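PDB 3LOV: protoporphyrinogen oxidase from Exiguobacterium sibiricum, which probably oxidises coproporphyrinogen III to coproporphyrin III with an FAD cofactor and molecular oxygen, a step of heme b biosynthesis. Local coordinates for residues 133-144 and 154-162. Numbering follows the deposited sequence.
Sequences LLLHPSDSLRIP and LRPRLGDAL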
loop_
_atom_site.group_PDB
_atom_site.type_symbol
_atom_site.label_atom_id
_atom_site.label_comp_id
_atom_site.label_asym_id
_atom_site.label_seq_id
_atom_site.Cartn_x
_atom_site.Cartn_y
_atom_site.Cartn_z
ATOM N N LEU A 133 -20.206 -22.527 13.248
ATOM C CA LEU A 133 -18.849 -22.816 12.743
ATOM C C LEU A 133 -17.786 -22.457 13.816
ATOM O O LEU A 133 -16.888 -23.240 14.054
ATOM C CB LEU A 133 -18.576 -22.097 11.403
ATOM C CG LEU A 133 -19.298 -22.581 10.116
ATOM C CD1 LEU A 133 -19.141 -21.579 8.966
ATOM C CD2 LEU A 133 -18.774 -23.914 9.666
ATOM N N LEU A 134 -17.942 -21.304 14.490
ATOM C CA LEU A 134 -16.957 -20.847 15.473
ATOM C C LEU A 134 -16.934 -21.698 16.756
ATOM O O LEU A 134 -15.838 -22.098 17.203
ATOM C CB LEU A 134 -17.122 -19.360 15.793
ATOM C CG LEU A 134 -16.763 -18.365 14.664
ATOM C CD1 LEU A 134 -17.199 -16.999 15.074
ATOM C CD2 LEU A 134 -15.247 -18.363 14.337
ATOM N N LEU A 135 -18.125 -22.003 17.304
ATOM C CA LEU A 135 -18.240 -22.785 18.542
ATOM C C LEU A 135 -18.118 -24.270 18.370
ATOM O O LEU A 135 -17.799 -24.960 19.353
ATOM C CB LEU A 135 -19.563 -22.519 19.256
ATOM C CG LEU A 135 -19.704 -21.105 19.799
ATOM C CD1 LEU A 135 -21.137 -20.911 20.282
ATOM C CD2 LEU A 135 -18.673 -20.841 20.899
ATOM N N HIS A 136 -18.376 -24.762 17.150
ATOM C CA HIS A 136 -18.374 -26.195 16.864
ATOM C C HIS A 136 -17.562 -26.541 15.616
ATOM O O HIS A 136 -18.070 -27.208 14.664
ATOM C CB HIS A 136 -19.821 -26.719 16.725
ATOM C CG HIS A 136 -20.697 -26.363 17.879
ATOM N ND1 HIS A 136 -20.745 -27.109 19.035
ATOM C CD2 HIS A 136 -21.528 -25.317 18.072
ATOM C CE1 HIS A 136 -21.595 -26.557 19.874
ATOM N NE2 HIS A 136 -22.082 -25.464 19.319
ATOM N N PRO A 137 -16.290 -26.118 15.604
ATOM C CA PRO A 137 -15.475 -26.325 14.412
ATOM C C PRO A 137 -15.354 -27.815 14.061
ATOM O O PRO A 137 -15.282 -28.670 14.950
ATOM C CB PRO A 137 -14.111 -25.738 14.815
ATOM C CG PRO A 137 -14.097 -25.827 16.355
ATOM C CD PRO A 137 -15.513 -25.495 16.702
ATOM N N SER A 138 -15.343 -28.111 12.766
ATOM C CA SER A 138 -15.247 -29.469 12.277
ATOM C C SER A 138 -13.914 -30.074 12.639
ATOM O O SER A 138 -12.857 -29.424 12.544
ATOM C CB SER A 138 -15.399 -29.484 10.749
ATOM O OG SER A 138 -15.228 -30.787 10.239
ATOM N N ASP A 139 -13.963 -31.344 13.023
ATOM C CA ASP A 139 -12.764 -32.119 13.325
ATOM C C ASP A 139 -11.938 -32.340 12.087
ATOM O O ASP A 139 -10.757 -32.620 12.205
ATOM C CB ASP A 139 -13.110 -33.505 13.885
ATOM C CG ASP A 139 -13.786 -33.448 15.237
ATOM O OD1 ASP A 139 -13.692 -32.423 15.937
ATOM O OD2 ASP A 139 -14.420 -34.447 15.611
ATOM N N SER A 140 -12.564 -32.248 10.920
ATOM C CA SER A 140 -11.863 -32.375 9.655
ATOM C C SER A 140 -10.954 -31.186 9.315
ATOM O O SER A 140 -10.089 -31.327 8.473
ATOM C CB SER A 140 -12.881 -32.616 8.524
ATOM O OG SER A 140 -13.642 -31.450 8.234
ATOM N N LEU A 141 -11.107 -30.025 9.949
ATOM C CA LEU A 141 -10.138 -28.925 9.710
ATOM C C LEU A 141 -8.709 -29.339 10.039
ATOM O O LEU A 141 -8.482 -30.088 10.999
ATOM C CB LEU A 141 -10.462 -27.704 10.563
ATOM C CG LEU A 141 -11.775 -26.988 10.258
ATOM C CD1 LEU A 141 -12.134 -26.067 11.399
ATOM C CD2 LEU A 141 -11.686 -26.261 8.906
ATOM N N ARG A 142 -7.744 -28.842 9.262
ATOM C CA ARG A 142 -6.306 -29.042 9.510
ATOM C C ARG A 142 -5.589 -27.710 9.421
ATOM O O ARG A 142 -5.845 -26.924 8.495
ATOM C CB ARG A 142 -5.681 -29.953 8.445
ATOM C CG ARG A 142 -6.221 -31.356 8.407
ATOM C CD ARG A 142 -5.770 -32.173 9.618
ATOM N NE ARG A 142 -6.313 -33.535 9.544
ATOM C CZ ARG A 142 -7.467 -33.943 10.081
ATOM N NH1 ARG A 142 -8.259 -33.122 10.770
ATOM N NH2 ARG A 142 -7.840 -35.202 9.929
ATOM N N ILE A 143 -4.698 -27.449 10.372
ATOM C CA ILE A 143 -3.811 -26.276 10.314
ATOM C C ILE A 143 -2.972 -26.368 9.006
ATOM O O ILE A 143 -2.344 -27.407 8.747
ATOM C CB ILE A 143 -2.848 -26.244 11.546
ATOM C CG1 ILE A 143 -3.629 -25.966 12.829
ATOM C CG2 ILE A 143 -1.728 -25.197 11.348
ATOM C CD1 ILE A 143 -3.767 -24.483 13.171
ATOM N N PRO A 144 -2.952 -25.300 8.188
ATOM C CA PRO A 144 -2.135 -25.420 6.962
ATOM C C PRO A 144 -0.641 -25.420 7.283
ATOM O O PRO A 144 -0.164 -24.557 8.016
ATOM C CB PRO A 144 -2.538 -24.201 6.126
ATOM C CG PRO A 144 -3.061 -23.202 7.151
ATOM C CD PRO A 144 -3.610 -23.987 8.311
ATOM N N LEU A 154 -9.768 -19.261 5.254
ATOM C CA LEU A 154 -10.890 -18.725 5.996
ATOM C C LEU A 154 -12.283 -19.317 5.672
ATOM O O LEU A 154 -13.104 -19.479 6.580
ATOM C CB LEU A 154 -10.934 -17.183 5.869
ATOM C CG LEU A 154 -9.847 -16.333 6.543
ATOM C CD1 LEU A 154 -10.105 -14.872 6.263
ATOM C CD2 LEU A 154 -9.790 -16.574 8.065
ATOM N N ARG A 155 -12.577 -19.623 4.398
ATOM C CA ARG A 155 -13.926 -19.998 4.020
ATOM C C ARG A 155 -14.426 -21.277 4.729
ATOM O O ARG A 155 -15.556 -21.325 5.201
ATOM C CB ARG A 155 -14.093 -20.120 2.485
ATOM C CG ARG A 155 -14.195 -18.754 1.783
ATOM C CD ARG A 155 -14.056 -18.884 0.298
ATOM N NE ARG A 155 -14.049 -17.592 -0.370
ATOM C CZ ARG A 155 -15.123 -16.896 -0.726
ATOM N NH1 ARG A 155 -16.354 -17.334 -0.491
ATOM N NH2 ARG A 155 -14.951 -15.721 -1.289
ATOM N N PRO A 156 -13.597 -22.314 4.799
ATOM C CA PRO A 156 -14.087 -23.495 5.533
ATOM C C PRO A 156 -14.317 -23.279 7.047
ATOM O O PRO A 156 -15.078 -24.027 7.662
ATOM C CB PRO A 156 -12.990 -24.560 5.301
ATOM C CG PRO A 156 -12.054 -23.974 4.242
ATOM C CD PRO A 156 -12.277 -22.514 4.164
ATOM N N ARG A 157 -13.651 -22.285 7.636
ATOM C CA ARG A 157 -13.741 -22.017 9.058
ATOM C C ARG A 157 -14.854 -21.054 9.404
ATOM O O ARG A 157 -15.406 -21.130 10.497
ATOM C CB ARG A 157 -12.406 -21.467 9.587
ATOM C CG ARG A 157 -11.261 -22.496 9.501
ATOM C CD ARG A 157 -9.851 -21.918 9.783
ATOM N NE ARG A 157 -8.914 -23.018 9.951
ATOM C CZ ARG A 157 -8.472 -23.801 8.952
ATOM N NH1 ARG A 157 -8.810 -23.579 7.683
ATOM N NH2 ARG A 157 -7.702 -24.832 9.219
ATOM N N LEU A 158 -15.143 -20.115 8.505
ATOM C CA LEU A 158 -16.056 -19.011 8.789
ATOM C C LEU A 158 -17.260 -18.939 7.844
ATOM O O LEU A 158 -18.194 -18.167 8.099
ATOM C CB LEU A 158 -15.326 -17.653 8.716
ATOM C CG LEU A 158 -14.165 -17.435 9.650
ATOM C CD1 LEU A 158 -13.323 -16.198 9.153
ATOM C CD2 LEU A 158 -14.666 -17.322 11.118
ATOM N N GLY A 159 -17.225 -19.697 6.752
ATOM C CA GLY A 159 -18.271 -19.639 5.743
ATOM C C GLY A 159 -18.112 -18.520 4.715
ATOM O O GLY A 159 -17.429 -17.500 4.943
ATOM N N ASP A 160 -18.770 -18.707 3.580
ATOM C CA ASP A 160 -18.625 -17.797 2.437
ATOM C C ASP A 160 -19.210 -16.429 2.690
ATOM O O ASP A 160 -18.584 -15.413 2.341
ATOM C CB ASP A 160 -19.280 -18.376 1.186
ATOM C CG ASP A 160 -18.618 -19.630 0.698
ATOM O OD1 ASP A 160 -17.364 -19.780 0.739
ATOM O OD2 ASP A 160 -19.364 -20.486 0.207
ATOM N N ALA A 161 -20.383 -16.382 3.313
ATOM C CA ALA A 161 -21.035 -15.116 3.592
ATOM C C ALA A 161 -20.151 -14.146 4.379
ATOM O O ALA A 161 -20.036 -12.964 4.033
ATOM C CB ALA A 161 -22.386 -15.353 4.355
ATOM N N LEU A 162 -19.531 -14.616 5.459
ATOM C CA LEU A 162 -18.737 -13.678 6.308
ATOM C C LEU A 162 -17.481 -13.210 5.539
ATOM O O LEU A 162 -17.090 -12.047 5.586
ATOM C CB LEU A 162 -18.360 -14.325 7.649
ATOM C CG LEU A 162 -17.605 -13.468 8.702
ATOM C CD1 LEU A 162 -18.504 -12.409 9.290
ATOM C CD2 LEU A 162 -16.997 -14.356 9.840
HETATM O O HOH W 1 -15.209 -23.447 11.820
#
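Leu-141 lies obliquely across the side chain of Arg-157, its CD2 4.0 Å above the guanidinium plane and over the centre, while the same methyl reaches Arg-157 CG at 3.8 Å. With CB-CG-CD-NE running straight, the arginine carries its head along the loop that follows helix 124-135. There NH2 makes a weak, bent hydrogen bond to Arg-142 O (2.9 Å, 129° at the hydrogen), the acceptor sitting at the guanidinium edge. The stronger polar partner is Glu-195, which forms a salt bridge with NE, and NH1 donates to Tyr-153 O, so all three nitrogens are engaged. With an alanine in place of Arg-157, the Glu-195 carboxylate is likely to lose its mate and a gap to open beneath Leu-141. The contact joins the end of helix 124-135 and the loop after it to the end of helix 150-158, in a largely helical part of the flavin-containing amine oxidoreductase fold, away from the FAD. Leu-133 CD1 rests on the backbone, 3.5 Å from Gly-159 N; the positive phi of Gly-159 (84°) suits the lack of a side chain, since a CB would press against both this methyl and the preceding carbonyl. A water donates to Leu-133 O and Arg-157 O. On the buried side Leu-134 and Leu-158 meet methyl to methyl through their CD2 atoms, tightly at 3.4 Å, with Leu-201 and Phe-202 of helix 201-207 packed alongside.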